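Long-range contact in USP37 protein (Homo sapiens, PDB 3U12), which probably acts as a cysteine-type deubiquitinase, cleaving bonds to the C-terminal glycine of ubiquitin, and is represented here by its pleckstrin homology domain: residues Phe67-Val77 and Leu88-Leu98. Sequence-based numbering, arbitrary orientation.
Sequences FQLSHNIKNVV and LMLTLQDNSFL. With SO4 (sulfate ion), chain C; SO4 (sulfate ion), chain D.
Opposite Thr91 the other strand sets two residues, Lys74 and Asn75, in place of one: a classic beta bulge in the antiparallel hairpin of strands 73-80 and 85-92, part of the pleckstrin homology fold. Its signature is a shared acceptor: Thr91 O takes Lys74 N at 2.9 Å and Asn75 N at 3.1 Å, both from the same face of its carbonyl plane. Beyond the bulge regular pairing resumes: Val77 and Met89, a selenomethionine, form a hydrogen-bonded pair, each backbone N-H given to the other's carbonyl.

Apolar contacts line the side covered by helix 105-119, where Val76 CG2 meets Leu90 CD1 (3.7 Å) and Leu69 CD2 lies against Leu90 CD2 and Leu92 CD2. Leu98 CD2 sits over one face of the Phe67 ring, a CH-pi contact 4.0 Å from its centroid.

Polar side chains fasten the turn at Leu92-Asn95. The extended chain of Gln93 sends NE2 to Ile73 O (3.1 Å), an almost straight bond at 176° that reaches the oxygen from above its carbonyl plane; NE2 also binds a sulfate, probably from the crystallisation liquor, which His71 ND1 holds too. From the facing strand, Lys74, bent at chi3 (-94°), brings NZ to Asn95 OD1, 2.8 Å away and nearly in line with that amide's C=O bond.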
ATOM      1  N   PHE A  67       6.633   3.569  -4.816  1.00 15.36           N
ATOM      2  CA  PHE A  67       6.136   2.613  -5.787  1.00 15.47           C
ATOM      3  C   PHE A  67       5.105   3.348  -6.602  1.00 19.26           C
ATOM      4  O   PHE A  67       4.152   3.912  -6.039  1.00 18.15           O
ATOM      5  CB  PHE A  67       5.486   1.442  -5.020  1.00 15.88           C
ATOM      6  CG  PHE A  67       6.462   0.655  -4.174  1.00 17.35           C
ATOM      7  CD1 PHE A  67       7.000  -0.542  -4.637  1.00 20.86           C
ATOM      8  CD2 PHE A  67       6.815   1.091  -2.896  1.00 18.23           C
ATOM      9  CE1 PHE A  67       7.882  -1.286  -3.842  1.00 22.63           C
ATOM     10  CE2 PHE A  67       7.716   0.358  -2.113  1.00 20.56           C
ATOM     11  CZ  PHE A  67       8.222  -0.836  -2.583  1.00 20.41           C
ATOM     12  N   GLN A  68       5.281   3.351  -7.917  1.00 17.74           N
ATOM     13  CA  GLN A  68       4.315   3.953  -8.843  1.00 18.41           C
ATOM     14  C   GLN A  68       3.006   3.170  -8.820  1.00 21.10           C
ATOM     15  O   GLN A  68       3.040   1.944  -8.765  1.00 20.00           O
ATOM     16  CB  GLN A  68       4.862   4.003 -10.277  1.00 21.11           C
ATOM     17  CG  GLN A  68       3.898   4.759 -11.208  1.00 27.87           C
ATOM     18  CD  GLN A  68       4.470   5.066 -12.559  1.00 43.51           C
ATOM     19  OE1 GLN A  68       5.633   5.453 -12.690  1.00 37.04           O
ATOM     20  NE2 GLN A  68       3.647   4.926 -13.590  1.00 37.32           N
ATOM     21  N   LEU A  69       1.856   3.888  -8.859  1.00 17.74           N
ATOM     22  CA  LEU A  69       0.522   3.291  -8.888  1.00 17.75           C
ATOM     23  C   LEU A  69      -0.152   3.492 -10.226  1.00 21.27           C
ATOM     24  O   LEU A  69      -0.744   2.546 -10.723  1.00 20.47           O
ATOM     25  CB  LEU A  69      -0.380   3.825  -7.762  1.00 17.15           C
ATOM     26  CG  LEU A  69       0.102   3.520  -6.344  1.00 20.22           C
ATOM     27  CD1 LEU A  69      -0.843   4.169  -5.330  1.00 19.11           C
ATOM     28  CD2 LEU A  69       0.205   2.004  -6.093  1.00 17.85           C
ATOM     29  N   SER A  70      -0.066   4.704 -10.817  1.00 20.26           N
ATOM     30  CA  SER A  70      -0.691   5.011 -12.125  1.00 22.51           C
ATOM     31  C   SER A  70      -0.151   4.071 -13.199  1.00 26.79           C
ATOM     32  O   SER A  70       1.081   3.923 -13.321  1.00 25.19           O
ATOM     33  CB  SER A  70      -0.410   6.454 -12.531  1.00 25.56           C
ATOM     34  OG  SER A  70      -1.073   7.352 -11.661  1.00 31.89           O
ATOM     35  N   HIS A  71      -1.077   3.367 -13.899  1.00 25.08           N
ATOM     36  CA  HIS A  71      -0.797   2.359 -14.937  1.00 27.60           C
ATOM     37  C   HIS A  71       0.153   1.275 -14.387  1.00 29.35           C
ATOM     38  O   HIS A  71       0.982   0.775 -15.149  1.00 28.52           O
ATOM     39  CB  HIS A  71      -0.161   3.013 -16.209  1.00 30.48           C
ATOM     40  CG  HIS A  71      -0.999   4.090 -16.825  1.00 35.07           C
ATOM     41  ND1 HIS A  71      -2.174   3.800 -17.490  1.00 39.47           N
ATOM     42  CD2 HIS A  71      -0.798   5.426 -16.855  1.00 36.67           C
ATOM     43  CE1 HIS A  71      -2.652   4.962 -17.906  1.00 39.65           C
ATOM     44  NE2 HIS A  71      -1.862   5.970 -17.543  1.00 38.67           N
ATOM     45  N   ASN A  72       0.078   0.963 -13.066  1.00 23.48           N
ATOM     46  CA  ASN A  72       0.991  -0.001 -12.436  1.00 22.76           C
ATOM     47  C   ASN A  72       0.310  -0.897 -11.381  1.00 25.71           C
ATOM     48  O   ASN A  72       0.987  -1.683 -10.730  1.00 25.08           O
ATOM     49  CB  ASN A  72       2.223   0.720 -11.831  1.00 21.22           C
ATOM     50  CG  ASN A  72       3.417  -0.188 -11.562  1.00 34.57           C
ATOM     51  OD1 ASN A  72       3.658  -1.152 -12.278  1.00 33.61           O
ATOM     52  ND2 ASN A  72       4.196   0.091 -10.518  1.00 23.83           N
ATOM     53  N   ILE A  73      -1.009  -0.823 -11.239  1.00 21.73           N
ATOM     54  CA  ILE A  73      -1.735  -1.667 -10.282  1.00 22.90           C
ATOM     55  C   ILE A  73      -2.245  -2.913 -11.012  1.00 32.62           C
ATOM     56  O   ILE A  73      -2.866  -2.802 -12.078  1.00 33.90           O
ATOM     57  CB  ILE A  73      -2.909  -0.915  -9.586  1.00 24.83           C
ATOM     58  CG1 ILE A  73      -2.390   0.247  -8.696  1.00 22.37           C
ATOM     59  CG2 ILE A  73      -3.777  -1.882  -8.756  1.00 26.48           C
ATOM     60  CD1 ILE A  73      -3.577   1.168  -8.132  1.00 20.52           C
ATOM     61  N   LYS A  74      -1.963  -4.087 -10.435  1.00 29.66           N
ATOM     62  CA  LYS A  74      -2.404  -5.366 -10.971  1.00 32.20           C
ATOM     63  C   LYS A  74      -3.664  -5.768 -10.222  1.00 36.63           C
ATOM     64  O   LYS A  74      -4.704  -5.976 -10.853  1.00 40.33           O
ATOM     65  CB  LYS A  74      -1.303  -6.434 -10.835  1.00 35.51           C
ATOM     66  CG  LYS A  74      -1.541  -7.638 -11.757  1.00 52.76           C
ATOM     67  CD  LYS A  74      -0.800  -8.880 -11.306  1.00 66.65           C
ATOM     68  CE  LYS A  74       0.547  -9.045 -11.962  1.00 80.81           C
ATOM     69  NZ  LYS A  74       1.068 -10.424 -11.766  1.00 93.99           N
ATOM     70  N   ASN A  75      -3.591  -5.857  -8.876  1.00 31.07           N
ATOM     71  CA  ASN A  75      -4.763  -6.209  -8.057  1.00 32.07           C
ATOM     72  C   ASN A  75      -4.644  -5.697  -6.619  1.00 33.37           C
ATOM     73  O   ASN A  75      -3.548  -5.345  -6.143  1.00 30.50           O
ATOM     74  CB  ASN A  75      -5.079  -7.719  -8.097  1.00 41.71           C
ATOM     75  CG  ASN A  75      -3.960  -8.647  -7.720  1.00 76.18           C
ATOM     76  OD1 ASN A  75      -3.521  -8.694  -6.571  1.00 72.67           O
ATOM     77  ND2 ASN A  75      -3.553  -9.488  -8.660  1.00 73.37           N
ATOM     78  N   VAL A  76      -5.792  -5.566  -5.970  1.00 29.77           N
ATOM     79  CA  VAL A  76      -5.937  -5.122  -4.582  1.00 30.24           C
ATOM     80  C   VAL A  76      -6.913  -6.057  -3.876  1.00 36.67           C
ATOM     81  O   VAL A  76      -8.046  -6.243  -4.332  1.00 38.49           O
ATOM     82  CB  VAL A  76      -6.347  -3.629  -4.397  1.00 34.12           C
ATOM     83  CG1 VAL A  76      -6.103  -3.183  -2.958  1.00 32.90           C
ATOM     84  CG2 VAL A  76      -5.610  -2.708  -5.363  1.00 33.08           C
ATOM     85  N   VAL A  77      -6.458  -6.681  -2.793  1.00 32.76           N
ATOM     86  CA  VAL A  77      -7.261  -7.620  -2.019  1.00 34.69           C
ATOM     87  C   VAL A  77      -7.269  -7.151  -0.565  1.00 38.17           C
ATOM     88  O   VAL A  77      -6.229  -6.725  -0.057  1.00 35.14           O
ATOM     89  CB  VAL A  77      -6.716  -9.091  -2.143  1.00 40.39           C
ATOM     90  CG1 VAL A  77      -7.520 -10.069  -1.287  1.00 43.13           C
ATOM     91  CG2 VAL A  77      -6.701  -9.570  -3.595  1.00 41.27           C
ATOM     92  N   LEU A  88      -4.530  -5.297   3.846  1.00 23.06           N
ATOM     93  CA  LEU A  88      -4.631  -4.831   2.474  1.00 22.87           C
ATOM     94  C   LEU A  88      -3.432  -5.353   1.707  1.00 27.87           C
ATOM     95  O   LEU A  88      -2.293  -5.138   2.120  1.00 25.62           O
ATOM     96  CB  LEU A  88      -4.699  -3.285   2.442  1.00 21.50           C
ATOM     97  CG  LEU A  88      -4.923  -2.645   1.071  1.00 26.99           C
ATOM     98  CD1 LEU A  88      -5.811  -1.410   1.191  1.00 27.44           C
ATOM     99  CD2 LEU A  88      -3.574  -2.272   0.414  1.00 29.55           C
HETATM  100  N   MSE A  89      -3.688  -6.001   0.578  1.00 26.53           N
HETATM  101  CA  MSE A  89      -2.624  -6.572  -0.247  1.00 27.68           C
HETATM  102  C   MSE A  89      -2.696  -6.008  -1.652  1.00 27.87           C
HETATM  103  O   MSE A  89      -3.697  -6.152  -2.350  1.00 27.36           O
HETATM  104  CB  MSE A  89      -2.706  -8.108  -0.229  1.00 33.53           C
HETATM  105  CG  MSE A  89      -2.356  -8.671   1.130  1.00 43.67           C
HETATM  106 SE   MSE A  89      -3.129 -10.394   1.440  1.00 59.02          SE
HETATM  107  CE  MSE A  89      -1.661 -11.203   2.400  1.00 57.64           C
ATOM    108  N   LEU A  90      -1.666  -5.282  -2.003  1.00 21.99           N
ATOM    109  CA  LEU A  90      -1.525  -4.598  -3.278  1.00 20.58           C
ATOM    110  C   LEU A  90      -0.458  -5.276  -4.123  1.00 23.96           C
ATOM    111  O   LEU A  90       0.710  -5.290  -3.733  1.00 21.22           O
ATOM    112  CB  LEU A  90      -1.113  -3.142  -2.994  1.00 17.91           C
ATOM    113  CG  LEU A  90      -0.772  -2.234  -4.184  1.00 21.71           C
ATOM    114  CD1 LEU A  90      -1.965  -2.037  -5.110  1.00 21.96           C
ATOM    115  CD2 LEU A  90      -0.249  -0.888  -3.695  1.00 19.72           C
ATOM    116  N   THR A  91      -0.856  -5.789  -5.295  1.00 21.31           N
ATOM    117  CA  THR A  91       0.075  -6.346  -6.268  1.00 22.83           C
ATOM    118  C   THR A  91       0.203  -5.332  -7.402  1.00 25.84           C
ATOM    119  O   THR A  91      -0.804  -4.851  -7.933  1.00 25.06           O
ATOM    120  CB  THR A  91      -0.355  -7.727  -6.761  1.00 31.30           C
ATOM    121  OG1 THR A  91      -0.709  -8.543  -5.645  1.00 31.53           O
ATOM    122  CG2 THR A  91       0.722  -8.417  -7.603  1.00 33.27           C
ATOM    123  N   LEU A  92       1.439  -5.026  -7.782  1.00 21.72           N
ATOM    124  CA  LEU A  92       1.729  -4.119  -8.889  1.00 21.63           C
ATOM    125  C   LEU A  92       1.987  -4.901 -10.170  1.00 31.06           C
ATOM    126  O   LEU A  92       2.200  -6.100 -10.087  1.00 33.09           O
ATOM    127  CB  LEU A  92       2.925  -3.205  -8.532  1.00 19.26           C
ATOM    128  CG  LEU A  92       2.718  -2.332  -7.265  1.00 20.10           C
ATOM    129  CD1 LEU A  92       3.964  -1.480  -6.966  1.00 18.40           C
ATOM    130  CD2 LEU A  92       1.444  -1.491  -7.373  1.00 18.22           C
ATOM    131  N   GLN A  93       1.971  -4.235 -11.349  1.00 30.86           N
ATOM    132  CA  GLN A  93       2.163  -4.869 -12.660  1.00 34.17           C
ATOM    133  C   GLN A  93       3.586  -5.415 -12.840  1.00 40.19           C
ATOM    134  O   GLN A  93       3.790  -6.339 -13.639  1.00 41.89           O
ATOM    135  CB  GLN A  93       1.751  -3.929 -13.816  1.00 36.34           C
ATOM    136  CG  GLN A  93       0.219  -3.761 -13.911  1.00 42.57           C
ATOM    137  CD  GLN A  93      -0.302  -2.860 -15.016  1.00 58.36           C
ATOM    138  OE1 GLN A  93       0.286  -2.724 -16.099  1.00 54.63           O
ATOM    139  NE2 GLN A  93      -1.497  -2.304 -14.805  1.00 47.67           N
ATOM    140  N   ASP A  94       4.549  -4.900 -12.061  1.00 35.82           N
ATOM    141  CA  ASP A  94       5.918  -5.403 -12.099  1.00 37.84           C
ATOM    142  C   ASP A  94       6.105  -6.562 -11.085  1.00 40.76           C
ATOM    143  O   ASP A  94       7.228  -7.019 -10.869  1.00 41.65           O
ATOM    144  CB  ASP A  94       6.925  -4.268 -11.885  1.00 38.44           C
ATOM    145  CG  ASP A  94       7.061  -3.804 -10.456  1.00 45.61           C
ATOM    146  OD1 ASP A  94       6.061  -3.881  -9.706  1.00 40.00           O
ATOM    147  OD2 ASP A  94       8.149  -3.296 -10.103  1.00 56.81           O
ATOM    148  N   ASN A  95       4.991  -7.021 -10.470  1.00 35.73           N
ATOM    149  CA  ASN A  95       4.901  -8.151  -9.533  1.00 36.36           C
ATOM    150  C   ASN A  95       5.309  -7.816  -8.101  1.00 35.78           C
ATOM    151  O   ASN A  95       5.302  -8.716  -7.255  1.00 36.55           O
ATOM    152  CB  ASN A  95       5.658  -9.403 -10.048  1.00 39.91           C
ATOM    153  CG  ASN A  95       5.004 -10.018 -11.254  1.00 60.29           C
ATOM    154  OD1 ASN A  95       3.781 -10.117 -11.337  1.00 51.76           O
ATOM    155  ND2 ASN A  95       5.807 -10.440 -12.220  1.00 58.26           N
ATOM    156  N   SER A  96       5.607  -6.528  -7.807  1.00 28.16           N
ATOM    157  CA  SER A  96       5.860  -6.089  -6.437  1.00 25.23           C
ATOM    158  C   SER A  96       4.575  -6.385  -5.629  1.00 28.11           C
ATOM    159  O   SER A  96       3.456  -6.214  -6.138  1.00 27.30           O
ATOM    160  CB  SER A  96       6.138  -4.598  -6.378  1.00 25.26           C
ATOM    161  OG  SER A  96       7.200  -4.218  -7.232  1.00 30.82           O
ATOM    162  N   PHE A  97       4.745  -6.911  -4.419  1.00 24.06           N
ATOM    163  CA  PHE A  97       3.641  -7.256  -3.535  1.00 23.46           C
ATOM    164  C   PHE A  97       3.837  -6.492  -2.236  1.00 25.91           C
ATOM    165  O   PHE A  97       4.858  -6.667  -1.572  1.00 26.05           O
ATOM    166  CB  PHE A  97       3.639  -8.755  -3.263  1.00 28.06           C
ATOM    167  CG  PHE A  97       2.460  -9.251  -2.456  1.00 30.88           C
ATOM    168  CD1 PHE A  97       1.172  -9.205  -2.974  1.00 33.42           C
ATOM    169  CD2 PHE A  97       2.646  -9.801  -1.192  1.00 34.90           C
ATOM    170  CE1 PHE A  97       0.086  -9.671  -2.230  1.00 36.74           C
ATOM    171  CE2 PHE A  97       1.562 -10.294  -0.459  1.00 39.36           C
ATOM    172  CZ  PHE A  97       0.292 -10.238  -0.988  1.00 37.93           C
ATOM    173  N   LEU A  98       2.878  -5.631  -1.901  1.00 19.91           N
ATOM    174  CA  LEU A  98       2.901  -4.802  -0.700  1.00 19.03           C
ATOM    175  C   LEU A  98       1.759  -5.178   0.200  1.00 22.74           C
ATOM    176  O   LEU A  98       0.599  -5.153  -0.227  1.00 21.78           O
ATOM    177  CB  LEU A  98       2.792  -3.306  -1.052  1.00 17.42           C
ATOM    178  CG  LEU A  98       4.006  -2.663  -1.761  1.00 21.46           C
ATOM    179  CD1 LEU A  98       4.010  -2.962  -3.252  1.00 22.92           C
ATOM    180  CD2 LEU A  98       3.977  -1.173  -1.605  1.00 24.56           C
TER
HETATM  181  S   SO4 C1000      -3.063   0.259 -17.638  1.00 87.16           S
HETATM  182  O1  SO4 C1000      -3.905  -0.309 -18.701  1.00 91.67           O
HETATM  183  O2  SO4 C1000      -1.713   0.503 -18.165  1.00 91.80           O
HETATM  184  O3  SO4 C1000      -3.656   1.519 -17.180  1.00 93.10           O
HETATM  185  O4  SO4 C1000      -2.992  -0.683 -16.507  1.00 92.20           O
HETATM  186  S   SO4 D1003       3.913   5.837 -16.950  1.00 94.63           S
HETATM  187  O1  SO4 D1003       3.495   5.651 -18.348  1.00 99.21           O
HETATM  188  O2  SO4 D1003       5.170   6.601 -16.898  1.00 99.17           O
HETATM  189  O3  SO4 D1003       2.862   6.578 -16.226  1.00100.45           O
HETATM  190  O4  SO4 D1003       4.112   4.516 -16.334  1.00 99.63           O
HETATM  191  O   HOH W   1      -3.009  -8.181  -4.126  1.00 30.63           O